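Local coordinates for PA14 domain-containing protein (Clostridium clariflavum, PDB 6QDI), which probably senses plant polysaccharides outside the cell through tandem calcium-binding PA14 domains, as part of an RsgI-type anti-sigma factor that regulates cellulosome genes, at residues 32-44 against 176-190. Numbering follows the deposited sequence. Where two conformers were deposited one is given.
Sequences VNSPAKEIRNDES and DSVIDFNWGVGSPSK. With CA (calcium ion), chain G.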
loop_
_atom_site.group_PDB
_atom_site.type_symbol
_atom_site.label_atom_id
_atom_site.label_comp_id
_atom_site.label_asym_id
_atom_site.label_seq_id
_atom_site.Cartn_x
_atom_site.Cartn_y
_atom_site.Cartn_z
ATOM N N VAL A 32 0.056 9.385 15.055
ATOM C CA VAL A 32 0.668 8.074 14.817
ATOM C C VAL A 32 -0.376 7.005 14.585
ATOM O O VAL A 32 -0.025 5.816 14.549
ATOM C CB VAL A 32 1.662 7.634 15.921
ATOM C CG1 VAL A 32 2.854 8.577 15.911
ATOM C CG2 VAL A 32 1.022 7.583 17.285
ATOM N N ASN A 33 -1.643 7.369 14.435
ATOM C CA ASN A 33 -2.701 6.379 14.207
ATOM C C ASN A 33 -3.119 6.333 12.777
ATOM O O ASN A 33 -2.781 7.184 11.991
ATOM C CB ASN A 33 -3.889 6.700 15.060
ATOM C CG ASN A 33 -3.594 6.408 16.497
ATOM O OD1 ASN A 33 -2.969 5.372 16.825
ATOM N ND2 ASN A 33 -3.959 7.316 17.352
ATOM N N SER A 34 -3.886 5.332 12.458
ATOM C CA SER A 34 -4.310 5.079 11.151
ATOM C C SER A 34 -5.322 6.108 10.607
ATOM O O SER A 34 -6.097 6.668 11.403
ATOM C CB SER A 34 -4.992 3.693 11.276
ATOM O OG SER A 34 -5.495 3.306 10.086
ATOM N N PRO A 35 -5.439 6.262 9.274
ATOM C CA PRO A 35 -6.564 7.072 8.782
ATOM C C PRO A 35 -7.923 6.452 8.903
ATOM O O PRO A 35 -8.911 7.173 8.742
ATOM C CB PRO A 35 -6.281 7.273 7.280
ATOM C CG PRO A 35 -4.912 6.874 7.082
ATOM C CD PRO A 35 -4.512 5.924 8.177
ATOM N N ALA A 36 -8.007 5.151 9.083
ATOM C CA ALA A 36 -9.312 4.486 9.042
ATOM C C ALA A 36 -9.167 3.105 9.626
ATOM O O ALA A 36 -8.083 2.511 9.545
ATOM C CB ALA A 36 -9.805 4.407 7.602
ATOM N N LYS A 37 -10.285 2.540 10.119
ATOM C CA LYS A 37 -10.209 1.220 10.742
ATOM C C LYS A 37 -9.736 0.131 9.771
ATOM O O LYS A 37 -9.150 -0.860 10.186
ATOM C CB LYS A 37 -11.540 0.867 11.386
ATOM C CG LYS A 37 -12.682 0.613 10.438
ATOM C CD LYS A 37 -13.961 0.328 11.202
ATOM C CE LYS A 37 -15.102 -0.111 10.302
ATOM N NZ LYS A 37 -15.470 0.919 9.295
ATOM N N GLU A 38 -9.964 0.346 8.470
ATOM C CA GLU A 38 -9.592 -0.607 7.449
ATOM C C GLU A 38 -8.093 -0.646 7.176
ATOM O O GLU A 38 -7.622 -1.572 6.516
ATOM C CB GLU A 38 -10.319 -0.309 6.128
ATOM C CG GLU A 38 -11.812 -0.581 6.152
ATOM C CD GLU A 38 -12.637 0.541 6.758
ATOM O OE1 GLU A 38 -12.095 1.619 7.120
ATOM O OE2 GLU A 38 -13.878 0.356 6.874
ATOM N N ILE A 39 -7.363 0.371 7.619
ATOM C CA ILE A 39 -5.928 0.479 7.401
ATOM C C ILE A 39 -5.251 0.048 8.684
ATOM O O ILE A 39 -5.504 0.647 9.756
ATOM C CB ILE A 39 -5.565 1.938 7.027
ATOM C CG1 ILE A 39 -6.160 2.309 5.664
ATOM C CG2 ILE A 39 -4.058 2.172 6.998
ATOM C CD1 ILE A 39 -5.491 1.620 4.483
ATOM N N ARG A 40 -4.373 -0.945 8.588
ATOM C CA ARG A 40 -3.639 -1.461 9.751
ATOM C C ARG A 40 -2.926 -0.291 10.441
ATOM O O ARG A 40 -2.260 0.538 9.798
ATOM C CB ARG A 40 -2.606 -2.531 9.306
ATOM C CG ARG A 40 -1.872 -3.224 10.469
ATOM C CD ARG A 40 -2.660 -4.442 10.943
ATOM N NE ARG A 40 -2.674 -5.284 9.775
ATOM C CZ ARG A 40 -1.829 -6.264 9.513
ATOM N NH1 ARG A 40 -0.935 -6.607 10.389
ATOM N NH2 ARG A 40 -1.886 -6.888 8.328
ATOM N N ASN A 41 -2.987 -0.270 11.763
ATOM C CA ASN A 41 -2.427 0.823 12.573
ATOM C C ASN A 41 -0.952 0.555 12.859
ATOM O O ASN A 41 -0.560 0.364 14.007
ATOM C CB ASN A 41 -3.219 0.991 13.878
ATOM C CG ASN A 41 -2.817 2.211 14.604
ATOM O OD1 ASN A 41 -2.279 3.155 13.993
ATOM N ND2 ASN A 41 -3.129 2.260 15.896
ATOM N N ASP A 42 -0.153 0.565 11.795
ATOM C CA ASP A 42 1.255 0.242 11.885
ATOM C C ASP A 42 2.177 1.374 11.436
ATOM O O ASP A 42 3.388 1.174 11.358
ATOM C CB ASP A 42 1.599 -1.022 11.107
ATOM C CG ASP A 42 1.404 -0.872 9.601
ATOM O OD1 ASP A 42 0.971 0.190 9.158
ATOM O OD2 ASP A 42 1.699 -1.822 8.848
ATOM N N GLU A 43 1.613 2.535 11.094
ATOM C CA GLU A 43 2.390 3.713 10.702
ATOM C C GLU A 43 2.962 3.667 9.297
ATOM O O GLU A 43 3.774 4.513 8.949
ATOM C CB GLU A 43 3.459 4.111 11.728
ATOM C CG GLU A 43 3.006 4.083 13.174
ATOM C CD GLU A 43 4.086 4.391 14.157
ATOM O OE1 GLU A 43 5.163 4.922 13.769
ATOM O OE2 GLU A 43 3.874 4.084 15.366
ATOM N N SER A 44 2.512 2.700 8.475
ATOM C CA SER A 44 2.951 2.617 7.069
ATOM C C SER A 44 1.736 2.569 6.157
ATOM O O SER A 44 1.045 1.547 6.100
ATOM C CB SER A 44 3.860 1.440 6.826
ATOM O OG SER A 44 3.295 0.219 7.201
ATOM N N ASP A 176 -3.658 -12.633 8.093
ATOM C CA ASP A 176 -3.402 -11.621 7.054
ATOM C C ASP A 176 -4.118 -12.031 5.777
ATOM O O ASP A 176 -3.979 -13.150 5.324
ATOM C CB ASP A 176 -1.884 -11.481 6.783
ATOM C CG ASP A 176 -1.191 -10.542 7.749
ATOM O OD1 ASP A 176 -1.808 -9.513 8.089
ATOM O OD2 ASP A 176 -0.039 -10.835 8.167
ATOM N N SER A 177 -4.913 -11.106 5.241
ATOM C CA SER A 177 -5.747 -11.388 4.085
ATOM C C SER A 177 -4.966 -11.856 2.859
ATOM O O SER A 177 -5.389 -12.766 2.141
ATOM C CB SER A 177 -6.527 -10.117 3.774
ATOM O OG SER A 177 -7.395 -9.841 4.863
ATOM N N VAL A 178 -3.882 -11.127 2.597
ATOM C CA VAL A 178 -2.940 -11.404 1.536
ATOM C C VAL A 178 -1.523 -11.124 2.015
ATOM O O VAL A 178 -1.356 -10.461 3.030
ATOM C CB VAL A 178 -3.221 -10.591 0.245
ATOM C CG1 VAL A 178 -4.517 -10.971 -0.398
ATOM C CG2 VAL A 178 -3.144 -9.102 0.502
ATOM N N ILE A 179 -0.538 -11.626 1.286
ATOM C CA ILE A 179 0.839 -11.292 1.575
ATOM C C ILE A 179 1.285 -10.273 0.516
ATOM O O ILE A 179 1.758 -10.624 -0.547
ATOM C CB ILE A 179 1.743 -12.509 1.616
ATOM C CG1 ILE A 179 1.150 -13.676 2.399
ATOM C CG2 ILE A 179 3.139 -12.095 2.128
ATOM C CD1 ILE A 179 0.674 -13.333 3.769
ATOM N N ASP A 180 1.092 -9.003 0.857
ATOM C CA ASP A 180 1.389 -7.900 -0.066
ATOM C C ASP A 180 1.794 -6.714 0.781
ATOM O O ASP A 180 0.968 -5.835 1.038
ATOM C CB ASP A 180 0.157 -7.602 -0.905
ATOM C CG ASP A 180 0.405 -6.585 -1.974
ATOM O OD1 ASP A 180 1.570 -6.355 -2.314
ATOM O OD2 ASP A 180 -0.575 -6.043 -2.526
ATOM N N PHE A 181 3.033 -6.709 1.249
ATOM C CA PHE A 181 3.479 -5.768 2.267
ATOM C C PHE A 181 4.660 -4.926 1.810
ATOM O O PHE A 181 5.619 -5.425 1.216
ATOM C CB PHE A 181 3.947 -6.522 3.516
ATOM C CG PHE A 181 2.816 -7.130 4.310
ATOM C CD1 PHE A 181 2.054 -6.347 5.137
ATOM C CD2 PHE A 181 2.520 -8.473 4.198
ATOM C CE1 PHE A 181 1.056 -6.889 5.894
ATOM C CE2 PHE A 181 1.452 -9.008 4.902
ATOM C CZ PHE A 181 0.727 -8.215 5.769
ATOM N N ASN A 182 4.615 -3.636 2.152
ATOM C CA ASN A 182 5.751 -2.748 2.023
ATOM C C ASN A 182 5.606 -1.750 3.146
ATOM O O ASN A 182 4.797 -0.820 3.064
ATOM C CB ASN A 182 5.826 -2.107 0.654
ATOM C CG ASN A 182 7.041 -1.193 0.522
ATOM O OD1 ASN A 182 7.739 -0.946 1.502
ATOM N ND2 ASN A 182 7.270 -0.688 -0.669
ATOM N N TRP A 183 6.343 -1.994 4.226
ATOM C CA TRP A 183 6.228 -1.202 5.431
ATOM C C TRP A 183 7.181 0.000 5.430
ATOM O O TRP A 183 7.197 0.734 6.417
ATOM C CB TRP A 183 6.541 -2.035 6.674
ATOM C CG TRP A 183 5.698 -3.262 6.882
ATOM C CD1 TRP A 183 4.462 -3.315 7.451
ATOM C CD2 TRP A 183 6.073 -4.618 6.580
ATOM N NE1 TRP A 183 4.014 -4.628 7.470
ATOM C CE2 TRP A 183 4.995 -5.438 6.970
ATOM C CE3 TRP A 183 7.218 -5.219 6.051
ATOM C CZ2 TRP A 183 5.048 -6.851 6.873
ATOM C CZ3 TRP A 183 7.238 -6.592 5.895
ATOM C CH2 TRP A 183 6.172 -7.379 6.315
ATOM N N GLY A 184 7.999 0.180 4.397
ATOM C CA GLY A 184 9.107 1.122 4.532
ATOM C C GLY A 184 9.968 0.687 5.686
ATOM O O GLY A 184 10.405 -0.467 5.738
ATOM N N VAL A 185 10.221 1.582 6.617
ATOM C CA VAL A 185 11.007 1.278 7.800
ATOM C C VAL A 185 10.115 0.973 9.013
ATOM O O VAL A 185 10.626 0.794 10.131
ATOM C CB VAL A 185 12.076 2.353 8.098
ATOM C CG1 VAL A 185 13.092 2.366 6.984
ATOM C CG2 VAL A 185 11.446 3.704 8.347
ATOM N N GLY A 186 8.809 0.844 8.800
ATOM C CA GLY A 186 7.890 0.437 9.862
ATOM C C GLY A 186 7.911 -1.079 10.130
ATOM O O GLY A 186 8.534 -1.844 9.416
ATOM N N SER A 187 7.196 -1.433 11.185
ATOM C CA SER A 187 7.038 -2.827 11.566
ATOM C C SER A 187 5.645 -3.315 11.231
ATOM O O SER A 187 4.759 -2.535 10.877
ATOM C CB SER A 187 7.324 -2.987 13.057
ATOM O OG SER A 187 8.664 -2.636 13.286
ATOM N N PRO A 188 5.382 -4.638 11.371
ATOM C CA PRO A 188 4.068 -5.126 10.927
ATOM C C PRO A 188 2.915 -4.787 11.849
ATOM O O PRO A 188 1.765 -4.934 11.435
ATOM C CB PRO A 188 4.302 -6.665 10.818
ATOM C CG PRO A 188 5.765 -6.779 10.549
ATOM C CD PRO A 188 6.356 -5.740 11.477
ATOM N N SER A 189 3.234 -4.366 13.069
ATOM C CA SER A 189 2.250 -3.984 14.065
ATOM C C SER A 189 2.973 -3.090 15.035
ATOM O O SER A 189 4.199 -3.201 15.187
ATOM C CB SER A 189 1.709 -5.212 14.810
ATOM O OG SER A 189 0.882 -4.799 15.852
ATOM N N LYS A 190 2.239 -2.247 15.749
ATOM C CA LYS A 190 2.836 -1.507 16.862
ATOM C C LYS A 190 3.300 -2.426 17.972
ATOM O O LYS A 190 4.055 -1.972 18.825
ATOM C CB LYS A 190 1.894 -0.431 17.417
ATOM C CG LYS A 190 1.719 0.747 16.478
ATOM C CD LYS A 190 0.668 1.691 16.998
ATOM C CE LYS A 190 0.391 2.833 16.044
ATOM N NZ LYS A 190 1.192 4.015 16.349
HETATM CA CA CA G . 0.971 -0.692 6.787
HETATM O O HOH W 1 -1.279 -0.075 7.246
HETATM O O HOH W 2 -0.604 -1.896 15.542
HETATM O O HOH W 3 4.689 -0.217 9.425
HETATM O O HOH W 4 5.709 0.409 12.848
HETATM O O HOH W 5 1.417 -4.520 8.688
HETATM O O HOH W 6 2.513 -1.894 5.294
HETATM O O HOH W 7 -0.025 -2.965 6.713
#
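Lys190, Arg40 and Asp42 bury the most surface where these two segments meet, at the junction of the PA14 domains, and they illustrate how tandem modules can be joined through charged and hydrated groups around a metal site. The side chain of Lys190, extended until a bend at chi4 (-93°), runs from the second domain across Asn41, its CE 3.4 Å from Asn41 OD1. Its ammonium ends between two acceptors of the first domain: NZ donates to Val32 O at 2.8 Å from above the carbonyl plane, and forms a salt bridge with Glu43 OE2 at 2.9 Å on the anti side of the carboxylate. The other oxygen, Glu43 OE1, accepts from Gly115 N and Gln194 NE2, tying the carboxylate to both domains.

Arg40 reaches the opposite way. With CG anti to the backbone N (chi1 -175°) and bends at chi2 and chi3, its guanidinium meets Asp176 in a salt bridge, NH2 to OD1 2.6 Å, although the angle makes the hydrogen bond weak. NH2 also lies at the edge of the Phe181 ring, while Tyr161 OH is hydrogen-bonded to both Arg40 NH1 and Asp176 OD2.

Between these charged arms sits Asp42, whose two carboxylate oxygens both bind calcium, joined by Ser44 O and OG, Asp10 O and three waters. Asp42 OD2 approaches the Trp183 edge, 3.4 Å from CD1, with carboxylate and indole planes 74° apart. Water 5 bridges this oxygen, Trp183 NE1 and Pro188 O; water 3 similarly links Asp42 O and Ser44 OG to Ser187 O. Segment 176-190 thus joins the calcium's second shell. The chemistry implies a polar interface whose strength would probably depend on these charges and on calcium holding Asp42 in place.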